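Local atomic coordinates of CdiA-CT toxin, Conserved domain protein (Yersinia pseudotuberculosis serotype O:3, PDB entry 4ZQU), a protein that probably acts as an endonuclease toxin in contact-dependent growth inhibition and forms a complex with its immunity protein CdiI. Residues A[5-10]-A[87-92]; A[19-24]-A[76-81]; A[23-28]-A[34-39]; A[106-111]-A[116-121]. All blocks are in the same frame, centred on the assembly; numbering follows the deposited sequence.

Four contacts illustrate how chemistry follows position within one small alpha/beta domain. Interactions 1, 3 and 4 all reach the same mixed sheet: interaction 3 pairs its strands 26-27 and 33-39, interaction 1 lays helix 3-9 against strand 85-92, and interaction 4 sets helix 98-113 on strand 117-122. Interaction 2 lies farther from the chain's centre, on the small sheet 70-73/76-79 next to CdiI, yet shares T23 and Y24 with interaction 3. Interactions 2, 3 and 4 are buried; interaction 1 is partly exposed and rests on an arginine without cross-segment hydrogen bonds. Interaction 2 is an aromatic ring on valines, interaction 3 adds dense polar bonding, and interaction 4 combines aliphatic packing with one backbone hydrogen bond and a bridging water.

Interaction 1: residues A[5-10]-A[87-92]; sequences DYVGKT and EVRLAV
R89 reaches out of strand 85-92 to meet Y6 and V7 of helix 3-9 and T10 just after it, an example of how a charged side chain can pack against a helix through its CB and its guanidinium. Two levels of the arginine meet the two branches of one valine. Near the root, R89 CB lies 4.1 Å from V7 CG2; farther out, V7 CG1 stands over one face of the guanidinium, 3.9 Å above its plane and displaced toward the rim. The two side chains run alongside one another, head to tail. Bends at chi2 (-86°) and chi3 (-63°) bring the guanidinium back over V7 and beside T10.

T10 faces the arginine head-on and meets the guanidinium at its edge, with the methyl in the plane of the group. Its CG2 is 3.3 Å from R89 NH1 and 3.8 Å from R89 NH2. Y6 is more distant: its CE2 lies at the guanidinium edge, 4.3 Å from R89 NH2, while that nitrogen meets the Y6 ring obliquely. No hydrogen bond links the two segments, but the backbone O of R89 accepts one from W3 NE1, and the W3 ring in turn meets that of Y6. V7 also touches A37, and R89 touches V35. The arrangement is that of an N-terminal helix laid on one face of a mixed sheet, consistent with the alpha-beta core of the PDDEXK nuclease fold.

Interaction 2: residues A[19-24]-A[76-81]; sequences PNFKTY and VTVNSS
The F21 ring is the one flat group that carries this contact, and it meets strand 76-79 with its far rim. At the ring's edge, near its plane, lies the backbone O of V76, 3.7 Å from F21 CE1. V78 comes to the same end of the ring at an oblique angle, squarely on neither face nor edge, with its CG2 3.6 Å from F21 CZ. A71 and L73 of strand 70-73 also touch F21.

Two valines separated by T77 thus share one ring, and they do so differently. V76 crosses the phenylalanine side chain at about a right angle, its CB 3.9 Å from F21 CE1. V78 presents the branch that stands anti to its carbonyl carbon, and both its CB and CG2 lie 3.9 Å from F21 CE2. With CG anti to the backbone N, chi1 of -157° turns the F21 ring toward the strand, and the length of the side chain spans a separation of 9.1 Å between the CA atoms of F21 and V76. The loop itself is sharply folded, with F21 at the centre of an inverse gamma turn and at the start of a type II' beta turn that ends at Y24.

No hydrogen bond joins the segments. All three touching residues are buried, and their contacts are mainly apolar. Nearby, K22 forms a salt bridge with E137 of the CdiI chain. Strand 76-79 pairs with strand 70-73, while V76 and T77 continue the sheet antiparallel onto a strand of CdiI, a case of beta-augmentation; on the loop side, T23 packs on V64 and T65 of helix 53-66.

Interaction 3: residues A[23-28]-A[34-39]; sequences TYDYFD and VVSAKS
V34 fits between two aromatic side chains, those of Y24 and F27. Its CG2 makes a CH-pi contact over one face of the Y24 ring, 4.0 Å from the centroid and 22° off the normal. The other branch, CG1, stands anti to the carbonyl carbon (chi1 -60°) and comes obliquely to F27, 3.4 Å from CD1. On the other face of the sheet from V34 and F27, Y26 CB and V35 CB meet at 4.0 Å.

Outward from these side chains the backbone forms a classic beta bulge: D25 and Y26 both face V35, whose O accepts from D25 N and from Y26 N, each in the carbonyl plane. V35 N returns a bond to Y26 O (3.0 Å). From within the bulge, D25 OD2 accepts A37 N on its anti side, 20° out of the carboxylate plane, at 2.6 Å. At the polar end S36 OG donates to T23 O, also at 2.6 Å.

This irregular hairpin forms one margin of the chain's mixed sheet. Strand 85-92 pairs with the other side of strand 33-39, V7 of helix 3-9 covers Y26, V35 and A37, and Y24 OH bonds to T65 O of helix 53-66.

Interaction 4: residues A[106-111]-A[116-121]; sequences RAIEYG and VKVTVT
I108 spans two valines of strand 117-122 with successive atoms of one extended branch. Because chi1 (-71°) places CG1 anti to the carbonyl carbon and chi2 (177°) continues the chain straight, CG1 lies 3.9 Å from V118 CG1 and CD1 goes on to V120 CG2 at 3.6 Å. The isoleucine crosses V120 at about a right angle.

The two methyls of V118 have different surroundings. CG1, anti to the backbone N, meets the I108 side chain, while CG2, anti to the carbonyl carbon, lies against the helix backbone of A107, I108 and G111, 4.0 Å from A107 O and 4.4 Å from the CA of G111. With no side chain on G111, the strand comes close here.

A polar link closes the end of the contact next to the connecting turn, where V116 N donates to G111 O at 2.6 Å, from above the carbonyl plane. One water bridges the same region: it donates to I108 O (2.6 Å) and V116 O and accepts from V118 N (3.0 Å).

Within the beta-alpha-beta unit of strand 85-92, helix 98-113 and strand 117-122, the chemistry thus implies a division of labour: branched aliphatic groups fill the interface, while a direct bond and a water satisfy backbone atoms where the helix gives way to the strand.

Interaction 1: residues A[5-10]-A[87-92]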
loop_
_atom_site.group_PDB
_atom_site.type_symbol
_atom_site.label_atom_id
_atom_site.label_comp_id
_atom_site.label_asym_id
_atom_site.label_seq_id
_atom_site.Cartn_x
_atom_site.Cartn_y
_atom_site.Cartn_z
ATOM N N ASP A 5 -6.932 17.159 -1.881
ATOM C CA ASP A 5 -7.454 17.097 -3.241
ATOM C C ASP A 5 -6.689 18.031 -4.170
ATOM O O ASP A 5 -6.451 17.707 -5.336
ATOM C CB ASP A 5 -8.944 17.438 -3.251
ATOM C CG ASP A 5 -9.774 16.424 -2.492
ATOM O OD1 ASP A 5 -10.273 15.470 -3.125
ATOM O OD2 ASP A 5 -9.917 16.570 -1.261
ATOM N N TYR A 6 -6.308 19.190 -3.643
ATOM C CA TYR A 6 -5.523 20.164 -4.392
ATOM C C TYR A 6 -4.169 19.588 -4.798
ATOM O O TYR A 6 -3.679 19.839 -5.902
ATOM C CB TYR A 6 -5.333 21.435 -3.562
ATOM C CG TYR A 6 -4.423 22.453 -4.202
ATOM C CD1 TYR A 6 -4.913 23.365 -5.124
ATOM C CD2 TYR A 6 -3.071 22.503 -3.884
ATOM C CE1 TYR A 6 -4.084 24.299 -5.712
ATOM C CE2 TYR A 6 -2.233 23.432 -4.468
ATOM C CZ TYR A 6 -2.745 24.327 -5.382
ATOM O OH TYR A 6 -1.916 25.257 -5.967
ATOM N N VAL A 7 -3.568 18.819 -3.897
ATOM C CA VAL A 7 -2.306 18.147 -4.176
ATOM C C VAL A 7 -2.457 17.202 -5.369
ATOM O O VAL A 7 -1.541 17.049 -6.174
ATOM C CB VAL A 7 -1.803 17.368 -2.935
ATOM C CG1 VAL A 7 -0.613 16.483 -3.283
ATOM C CG2 VAL A 7 -1.441 18.335 -1.817
ATOM N N GLY A 8 -3.629 16.592 -5.495
ATOM C CA GLY A 8 -3.891 15.668 -6.583
ATOM C C GLY A 8 -4.008 16.300 -7.957
ATOM O O GLY A 8 -3.848 15.621 -8.972
ATOM N N LYS A 9 -4.286 17.600 -7.993
ATOM C CA LYS A 9 -4.457 18.315 -9.253
ATOM C C LYS A 9 -3.152 18.399 -10.043
ATOM O O LYS A 9 -3.167 18.479 -11.271
ATOM C CB LYS A 9 -5.007 19.712 -8.993
ATOM N N THR A 10 -2.030 18.372 -9.332
ATOM C CA THR A 10 -0.712 18.494 -9.950
ATOM C C THR A 10 -0.068 17.127 -10.184
ATOM O O THR A 10 1.091 17.037 -10.587
ATOM C CB THR A 10 0.236 19.358 -9.082
ATOM O OG1 THR A 10 1.445 19.632 -9.801
ATOM C CG2 THR A 10 0.575 18.645 -7.782
ATOM N N GLU A 87 7.958 12.548 -0.476
ATOM C CA GLU A 87 7.741 13.981 -0.331
ATOM C C GLU A 87 6.559 14.310 0.565
ATOM O O GLU A 87 5.509 13.674 0.487
ATOM C CB GLU A 87 7.531 14.630 -1.698
ATOM C CG GLU A 87 7.268 16.124 -1.627
ATOM C CD GLU A 87 6.863 16.711 -2.956
ATOM O OE1 GLU A 87 6.430 15.939 -3.838
ATOM O OE2 GLU A 87 6.981 17.943 -3.121
ATOM N N VAL A 88 6.735 15.312 1.417
ATOM C CA VAL A 88 5.624 15.844 2.189
ATOM C C VAL A 88 5.221 17.210 1.643
ATOM O O VAL A 88 6.024 18.143 1.625
ATOM C CB VAL A 88 5.967 15.973 3.680
ATOM C CG1 VAL A 88 4.755 16.471 4.451
ATOM C CG2 VAL A 88 6.445 14.641 4.234
ATOM N N ARG A 89 3.978 17.309 1.182
ATOM C CA ARG A 89 3.425 18.573 0.711
ATOM C C ARG A 89 2.697 19.272 1.853
ATOM O O ARG A 89 1.589 18.882 2.228
ATOM C CB ARG A 89 2.482 18.346 -0.471
ATOM C CG ARG A 89 3.175 17.884 -1.742
ATOM C CD ARG A 89 3.690 19.061 -2.554
ATOM N NE ARG A 89 2.603 19.925 -3.015
ATOM C CZ ARG A 89 1.905 19.723 -4.130
ATOM N NH1 ARG A 89 2.175 18.682 -4.907
ATOM N NH2 ARG A 89 0.935 20.564 -4.468
ATOM N N LEU A 90 3.331 20.306 2.399
ATOM C CA LEU A 90 2.849 20.957 3.612
ATOM C C LEU A 90 2.176 22.295 3.341
ATOM O O LEU A 90 2.768 23.192 2.743
ATOM C CB LEU A 90 4.009 21.158 4.590
ATOM C CG LEU A 90 3.666 21.763 5.950
ATOM C CD1 LEU A 90 2.851 20.784 6.783
ATOM C CD2 LEU A 90 4.931 22.178 6.683
ATOM N N ALA A 91 0.933 22.425 3.795
ATOM C CA ALA A 91 0.221 23.692 3.722
ATOM C C ALA A 91 0.285 24.409 5.068
ATOM O O ALA A 91 -0.015 23.819 6.105
ATOM C CB ALA A 91 -1.220 23.471 3.299
ATOM N N VAL A 92 0.691 25.675 5.049
ATOM C CA VAL A 92 0.734 26.489 6.260
ATOM C C VAL A 92 -0.018 27.808 6.053
ATOM O O VAL A 92 0.011 28.383 4.965
ATOM C CB VAL A 92 2.189 26.778 6.707
ATOM C CG1 VAL A 92 2.889 25.486 7.109
ATOM C CG2 VAL A 92 2.962 27.494 5.612
#

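Interaction 2: residues A[19-24]-A[76-81]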
loop_
_atom_site.group_PDB
_atom_site.type_symbol
_atom_site.label_atom_id
_atom_site.label_comp_id
_atom_site.label_asym_id
_atom_site.label_seq_id
_atom_site.Cartn_x
_atom_site.Cartn_y
_atom_site.Cartn_z
ATOM N N PRO A 19 -8.156 6.197 1.495
ATOM C CA PRO A 19 -8.025 6.977 2.729
ATOM C C PRO A 19 -7.220 6.281 3.823
ATOM O O PRO A 19 -7.267 5.056 3.954
ATOM C CB PRO A 19 -9.476 7.169 3.169
ATOM C CG PRO A 19 -10.237 7.159 1.899
ATOM C CD PRO A 19 -9.551 6.151 1.026
ATOM N N ASN A 20 -6.473 7.080 4.581
ATOM C CA ASN A 20 -5.708 6.608 5.728
ATOM C C ASN A 20 -4.681 5.533 5.378
ATOM O O ASN A 20 -4.432 4.620 6.169
ATOM C CB ASN A 20 -6.659 6.090 6.809
ATOM C CG ASN A 20 -7.717 7.108 7.186
ATOM O OD1 ASN A 20 -8.911 6.882 6.990
ATOM N ND2 ASN A 20 -7.282 8.239 7.727
ATOM N N PHE A 21 -4.080 5.645 4.197
ATOM C CA PHE A 21 -3.038 4.703 3.808
ATOM C C PHE A 21 -1.727 5.091 4.482
ATOM O O PHE A 21 -0.815 5.611 3.832
ATOM C CB PHE A 21 -2.858 4.666 2.291
ATOM C CG PHE A 21 -2.236 3.396 1.790
ATOM C CD1 PHE A 21 -3.027 2.396 1.251
ATOM C CD2 PHE A 21 -0.865 3.193 1.868
ATOM C CE1 PHE A 21 -2.466 1.223 0.791
ATOM C CE2 PHE A 21 -0.296 2.019 1.409
ATOM C CZ PHE A 21 -1.099 1.032 0.870
ATOM N N LYS A 22 -1.640 4.817 5.782
ATOM C CA LYS A 22 -0.555 5.324 6.613
ATOM C C LYS A 22 -0.471 6.840 6.465
ATOM O O LYS A 22 -1.424 7.564 6.765
ATOM C CB LYS A 22 0.781 4.678 6.243
ATOM C CG LYS A 22 0.903 3.217 6.636
ATOM C CD LYS A 22 1.705 3.081 7.923
ATOM C CE LYS A 22 2.684 1.919 7.863
ATOM N NZ LYS A 22 2.419 0.944 8.956
ATOM N N THR A 23 0.669 7.309 5.976
ATOM C CA THR A 23 0.900 8.732 5.793
ATOM C C THR A 23 0.852 9.112 4.312
ATOM O O THR A 23 0.780 10.291 3.971
ATOM C CB THR A 23 2.251 9.140 6.390
ATOM O OG1 THR A 23 2.449 10.547 6.223
ATOM C CG2 THR A 23 3.371 8.386 5.697
ATOM N N TYR A 24 0.880 8.110 3.439
ATOM C CA TYR A 24 0.914 8.348 2.000
ATOM C C TYR A 24 -0.479 8.595 1.432
ATOM O O TYR A 24 -1.386 7.781 1.608
ATOM C CB TYR A 24 1.569 7.170 1.276
ATOM C CG TYR A 24 3.005 6.921 1.680
ATOM C CD1 TYR A 24 3.813 7.960 2.124
ATOM C CD2 TYR A 24 3.547 5.645 1.625
ATOM C CE1 TYR A 24 5.124 7.736 2.499
ATOM C CE2 TYR A 24 4.860 5.410 1.997
ATOM C CZ TYR A 24 5.643 6.460 2.434
ATOM O OH TYR A 24 6.950 6.235 2.805
ATOM N N VAL A 76 -5.256 -2.818 -1.177
ATOM C CA VAL A 76 -4.093 -2.267 -1.875
ATOM C C VAL A 76 -2.795 -2.547 -1.119
ATOM O O VAL A 76 -2.737 -2.410 0.103
ATOM C CB VAL A 76 -4.232 -0.741 -2.081
ATOM C CG1 VAL A 76 -3.037 -0.185 -2.857
ATOM C CG2 VAL A 76 -5.531 -0.418 -2.798
ATOM N N THR A 77 -1.753 -2.933 -1.854
ATOM C CA THR A 77 -0.457 -3.245 -1.256
ATOM C C THR A 77 0.657 -2.346 -1.794
ATOM O O THR A 77 0.835 -2.217 -3.007
ATOM C CB THR A 77 -0.068 -4.722 -1.495
ATOM O OG1 THR A 77 -1.044 -5.584 -0.893
ATOM C CG2 THR A 77 1.303 -5.020 -0.900
ATOM N N VAL A 78 1.394 -1.717 -0.882
ATOM C CA VAL A 78 2.548 -0.891 -1.232
ATOM C C VAL A 78 3.704 -1.185 -0.279
ATOM O O VAL A 78 3.503 -1.261 0.930
ATOM C CB VAL A 78 2.221 0.624 -1.174
ATOM C CG1 VAL A 78 3.437 1.450 -1.577
ATOM C CG2 VAL A 78 1.030 0.963 -2.059
ATOM N N ASN A 79 4.908 -1.367 -0.814
ATOM C CA ASN A 79 6.085 -1.473 0.041
ATOM C C ASN A 79 7.206 -0.548 -0.425
ATOM O O ASN A 79 7.125 0.046 -1.500
ATOM C CB ASN A 79 6.580 -2.926 0.132
ATOM C CG ASN A 79 6.959 -3.520 -1.214
ATOM O OD1 ASN A 79 7.375 -2.817 -2.132
ATOM N ND2 ASN A 79 6.820 -4.834 -1.331
ATOM N N SER A 80 8.249 -0.441 0.390
ATOM C CA SER A 80 9.304 0.542 0.172
ATOM C C SER A 80 10.133 0.272 -1.080
ATOM O O SER A 80 10.783 1.176 -1.605
ATOM C CB SER A 80 10.220 0.598 1.393
ATOM O OG SER A 80 10.723 -0.690 1.702
ATOM N N SER A 81 10.113 -0.970 -1.556
ATOM C CA SER A 81 10.852 -1.342 -2.758
ATOM C C SER A 81 10.262 -0.670 -3.994
ATOM O O SER A 81 10.947 -0.487 -5.001
ATOM C CB SER A 81 10.854 -2.861 -2.937
ATOM O OG SER A 81 9.544 -3.350 -3.159
#

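Interaction 3: residues A[23-28]-A[34-39]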
loop_
_atom_site.group_PDB
_atom_site.type_symbol
_atom_site.label_atom_id
_atom_site.label_comp_id
_atom_site.label_asym_id
_atom_site.label_seq_id
_atom_site.Cartn_x
_atom_site.Cartn_y
_atom_site.Cartn_z
ATOM N N THR A 23 0.669 7.309 5.976
ATOM C CA THR A 23 0.900 8.732 5.793
ATOM C C THR A 23 0.852 9.112 4.312
ATOM O O THR A 23 0.780 10.291 3.971
ATOM C CB THR A 23 2.251 9.140 6.390
ATOM O OG1 THR A 23 2.449 10.547 6.223
ATOM C CG2 THR A 23 3.371 8.386 5.697
ATOM N N TYR A 24 0.880 8.110 3.439
ATOM C CA TYR A 24 0.914 8.348 2.000
ATOM C C TYR A 24 -0.479 8.595 1.432
ATOM O O TYR A 24 -1.386 7.781 1.608
ATOM C CB TYR A 24 1.569 7.170 1.276
ATOM C CG TYR A 24 3.005 6.921 1.680
ATOM C CD1 TYR A 24 3.813 7.960 2.124
ATOM C CD2 TYR A 24 3.547 5.645 1.625
ATOM C CE1 TYR A 24 5.124 7.736 2.499
ATOM C CE2 TYR A 24 4.860 5.410 1.997
ATOM C CZ TYR A 24 5.643 6.460 2.434
ATOM O OH TYR A 24 6.950 6.235 2.805
ATOM N N ASP A 25 -0.638 9.722 0.747
ATOM C CA ASP A 25 -1.923 10.090 0.168
ATOM C C ASP A 25 -1.929 9.847 -1.336
ATOM O O ASP A 25 -2.950 9.474 -1.911
ATOM C CB ASP A 25 -2.240 11.553 0.479
ATOM C CG ASP A 25 -2.274 11.832 1.971
ATOM O OD1 ASP A 25 -2.837 11.008 2.720
ATOM O OD2 ASP A 25 -1.729 12.869 2.399
ATOM N N TYR A 26 -0.777 10.050 -1.966
ATOM C CA TYR A 26 -0.641 9.833 -3.401
ATOM C C TYR A 26 0.533 8.927 -3.731
ATOM O O TYR A 26 1.539 8.906 -3.022
ATOM C CB TYR A 26 -0.483 11.163 -4.134
ATOM C CG TYR A 26 -1.721 12.013 -4.086
ATOM C CD1 TYR A 26 -2.722 11.864 -5.034
ATOM C CD2 TYR A 26 -1.896 12.959 -3.087
ATOM C CE1 TYR A 26 -3.864 12.633 -4.991
ATOM C CE2 TYR A 26 -3.035 13.736 -3.036
ATOM C CZ TYR A 26 -4.016 13.566 -3.989
ATOM O OH TYR A 26 -5.152 14.339 -3.946
ATOM N N PHE A 27 0.397 8.181 -4.820
ATOM C CA PHE A 27 1.453 7.301 -5.285
ATOM C C PHE A 27 1.506 7.320 -6.803
ATOM O O PHE A 27 0.557 6.900 -7.463
ATOM C CB PHE A 27 1.227 5.876 -4.776
ATOM C CG PHE A 27 2.353 4.927 -5.090
ATOM C CD1 PHE A 27 3.669 5.331 -4.977
ATOM C CD2 PHE A 27 2.093 3.631 -5.498
ATOM C CE1 PHE A 27 4.706 4.461 -5.262
ATOM C CE2 PHE A 27 3.128 2.759 -5.787
ATOM C CZ PHE A 27 4.433 3.176 -5.667
ATOM N N ASP A 28 2.602 7.827 -7.358
ATOM C CA ASP A 28 2.800 7.777 -8.803
ATOM C C ASP A 28 2.999 6.321 -9.199
ATOM O O ASP A 28 4.051 5.740 -8.949
ATOM C CB ASP A 28 3.993 8.639 -9.227
ATOM C CG ASP A 28 4.071 8.835 -10.734
ATOM O OD1 ASP A 28 3.846 7.863 -11.484
ATOM O OD2 ASP A 28 4.366 9.967 -11.170
ATOM N N VAL A 34 6.192 8.847 -3.922
ATOM C CA VAL A 34 5.081 8.947 -2.979
ATOM C C VAL A 34 4.948 10.370 -2.452
ATOM O O VAL A 34 5.940 11.078 -2.277
ATOM C CB VAL A 34 5.228 7.977 -1.785
ATOM C CG1 VAL A 34 5.280 6.547 -2.265
ATOM C CG2 VAL A 34 6.458 8.304 -0.965
ATOM N N VAL A 35 3.711 10.785 -2.211
ATOM C CA VAL A 35 3.443 12.113 -1.690
ATOM C C VAL A 35 2.536 12.044 -0.470
ATOM O O VAL A 35 1.489 11.395 -0.497
ATOM C CB VAL A 35 2.790 13.019 -2.752
ATOM C CG1 VAL A 35 2.422 14.365 -2.150
ATOM C CG2 VAL A 35 3.717 13.203 -3.941
ATOM N N SER A 36 2.948 12.707 0.604
ATOM C CA SER A 36 2.101 12.850 1.779
ATOM C C SER A 36 1.601 14.285 1.895
ATOM O O SER A 36 2.394 15.216 2.037
ATOM C CB SER A 36 2.851 12.453 3.045
ATOM O OG SER A 36 2.001 12.564 4.172
ATOM N N ALA A 37 0.283 14.453 1.826
ATOM C CA ALA A 37 -0.337 15.771 1.893
ATOM C C ALA A 37 -0.710 16.128 3.325
ATOM O O ALA A 37 -1.690 15.618 3.866
ATOM C CB ALA A 37 -1.569 15.825 0.996
ATOM N N LYS A 38 0.079 17.008 3.931
ATOM C CA LYS A 38 -0.190 17.475 5.285
ATOM C C LYS A 38 -0.613 18.938 5.257
ATOM O O LYS A 38 -0.067 19.735 4.497
ATOM C CB LYS A 38 1.041 17.286 6.176
ATOM C CG LYS A 38 0.835 17.702 7.631
ATOM C CD LYS A 38 2.078 17.456 8.478
ATOM C CE LYS A 38 1.915 18.040 9.875
ATOM N NZ LYS A 38 0.787 17.413 10.619
ATOM N N SER A 39 -1.589 19.290 6.085
ATOM C CA SER A 39 -2.090 20.658 6.120
ATOM C C SER A 39 -2.252 21.173 7.542
ATOM O O SER A 39 -2.706 20.455 8.430
ATOM C CB SER A 39 -3.427 20.755 5.383
ATOM O OG SER A 39 -3.942 22.075 5.439
#

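Interaction 4: residues A[106-111]-A[116-121]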
loop_
_atom_site.group_PDB
_atom_site.type_symbol
_atom_site.label_atom_id
_atom_site.label_comp_id
_atom_site.label_asym_id
_atom_site.label_seq_id
_atom_site.Cartn_x
_atom_site.Cartn_y
_atom_site.Cartn_z
ATOM N N ARG A 106 13.183 23.912 10.173
ATOM C CA ARG A 106 13.953 22.903 10.889
ATOM C C ARG A 106 13.517 21.502 10.489
ATOM O O ARG A 106 14.347 20.611 10.305
ATOM C CB ARG A 106 13.806 23.083 12.401
ATOM C CG ARG A 106 15.120 23.002 13.159
ATOM C CD ARG A 106 14.943 23.296 14.644
ATOM N NE ARG A 106 14.118 24.472 14.909
ATOM C CZ ARG A 106 13.171 24.526 15.842
ATOM N NH1 ARG A 106 12.919 23.463 16.596
ATOM N NH2 ARG A 106 12.474 25.642 16.021
ATOM N N ALA A 107 12.207 21.314 10.372
ATOM C CA ALA A 107 11.644 20.039 9.955
ATOM C C ALA A 107 11.958 19.759 8.486
ATOM O O ALA A 107 12.136 18.609 8.088
ATOM C CB ALA A 107 10.146 20.023 10.194
ATOM N N ILE A 108 12.019 20.818 7.685
ATOM C CA ILE A 108 12.395 20.699 6.281
ATOM C C ILE A 108 13.783 20.087 6.157
ATOM O O ILE A 108 14.010 19.172 5.365
ATOM C CB ILE A 108 12.380 22.064 5.571
ATOM C CG1 ILE A 108 10.943 22.559 5.393
ATOM C CG2 ILE A 108 13.081 21.979 4.225
ATOM C CD1 ILE A 108 10.850 23.936 4.764
ATOM N N GLU A 109 14.710 20.599 6.959
ATOM C CA GLU A 109 16.090 20.141 6.906
ATOM C C GLU A 109 16.228 18.776 7.563
ATOM O O GLU A 109 17.028 17.951 7.125
ATOM C CB GLU A 109 17.021 21.157 7.577
ATOM C CG GLU A 109 18.502 20.869 7.375
ATOM C CD GLU A 109 18.983 21.285 5.999
ATOM O OE1 GLU A 109 18.164 21.812 5.217
ATOM O OE2 GLU A 109 20.177 21.091 5.696
ATOM N N TYR A 110 15.451 18.545 8.614
ATOM C CA TYR A 110 15.408 17.232 9.241
ATOM C C TYR A 110 14.962 16.173 8.237
ATOM O O TYR A 110 15.622 15.149 8.071
ATOM C CB TYR A 110 14.472 17.228 10.451
ATOM C CG TYR A 110 14.225 15.844 11.006
ATOM C CD1 TYR A 110 15.167 15.223 11.813
ATOM C CD2 TYR A 110 13.055 15.156 10.713
ATOM C CE1 TYR A 110 14.950 13.953 12.318
ATOM C CE2 TYR A 110 12.830 13.887 11.208
ATOM C CZ TYR A 110 13.778 13.293 12.013
ATOM O OH TYR A 110 13.552 12.030 12.510
ATOM N N GLY A 111 13.843 16.436 7.569
ATOM C CA GLY A 111 13.307 15.524 6.577
ATOM C C GLY A 111 14.281 15.237 5.451
ATOM O O GLY A 111 14.365 14.107 4.971
ATOM N N VAL A 116 13.583 12.666 2.961
ATOM C CA VAL A 116 12.221 13.095 2.660
ATOM C C VAL A 116 12.173 14.570 2.272
ATOM O O VAL A 116 12.627 15.430 3.023
ATOM C CB VAL A 116 11.280 12.857 3.858
ATOM C CG1 VAL A 116 9.866 13.303 3.524
ATOM C CG2 VAL A 116 11.299 11.393 4.261
ATOM N N LYS A 117 11.625 14.858 1.096
ATOM C CA LYS A 117 11.496 16.238 0.648
ATOM C C LYS A 117 10.256 16.889 1.244
ATOM O O LYS A 117 9.137 16.477 0.967
ATOM C CB LYS A 117 11.446 16.312 -0.878
ATOM C CG LYS A 117 11.246 17.723 -1.409
ATOM C CD LYS A 117 11.586 17.824 -2.887
ATOM C CE LYS A 117 10.654 16.978 -3.735
ATOM N NZ LYS A 117 10.968 17.115 -5.186
ATOM N N VAL A 118 10.462 17.905 2.073
ATOM C CA VAL A 118 9.352 18.641 2.661
ATOM C C VAL A 118 9.122 19.933 1.887
ATOM O O VAL A 118 9.945 20.848 1.929
ATOM C CB VAL A 118 9.605 18.957 4.147
ATOM C CG1 VAL A 118 8.408 19.680 4.751
ATOM C CG2 VAL A 118 9.902 17.678 4.912
ATOM N N THR A 119 8.000 19.992 1.175
ATOM C CA THR A 119 7.663 21.140 0.343
ATOM C C THR A 119 6.546 21.962 0.974
ATOM O O THR A 119 5.442 21.462 1.184
ATOM C CB THR A 119 7.231 20.701 -1.066
ATOM O OG1 THR A 119 8.296 19.972 -1.691
ATOM C CG2 THR A 119 6.878 21.911 -1.914
ATOM N N VAL A 120 6.836 23.226 1.263
ATOM C CA VAL A 120 5.902 24.080 1.989
ATOM C C VAL A 120 5.175 25.064 1.076
ATOM O O VAL A 120 5.794 25.742 0.259
ATOM C CB VAL A 120 6.626 24.866 3.098
ATOM C CG1 VAL A 120 5.650 25.734 3.866
ATOM C CG2 VAL A 120 7.326 23.910 4.038
ATOM N N THR A 121 3.854 25.133 1.229
ATOM C CA THR A 121 3.026 26.060 0.466
ATOM C C THR A 121 2.235 26.974 1.397
ATOM O O THR A 121 1.540 26.498 2.292
ATOM C CB THR A 121 2.038 25.315 -0.452
ATOM O OG1 THR A 121 2.752 24.394 -1.286
ATOM C CG2 THR A 121 1.273 26.297 -1.321
HETATM O O HOH W 1 13.301 18.522 2.926
#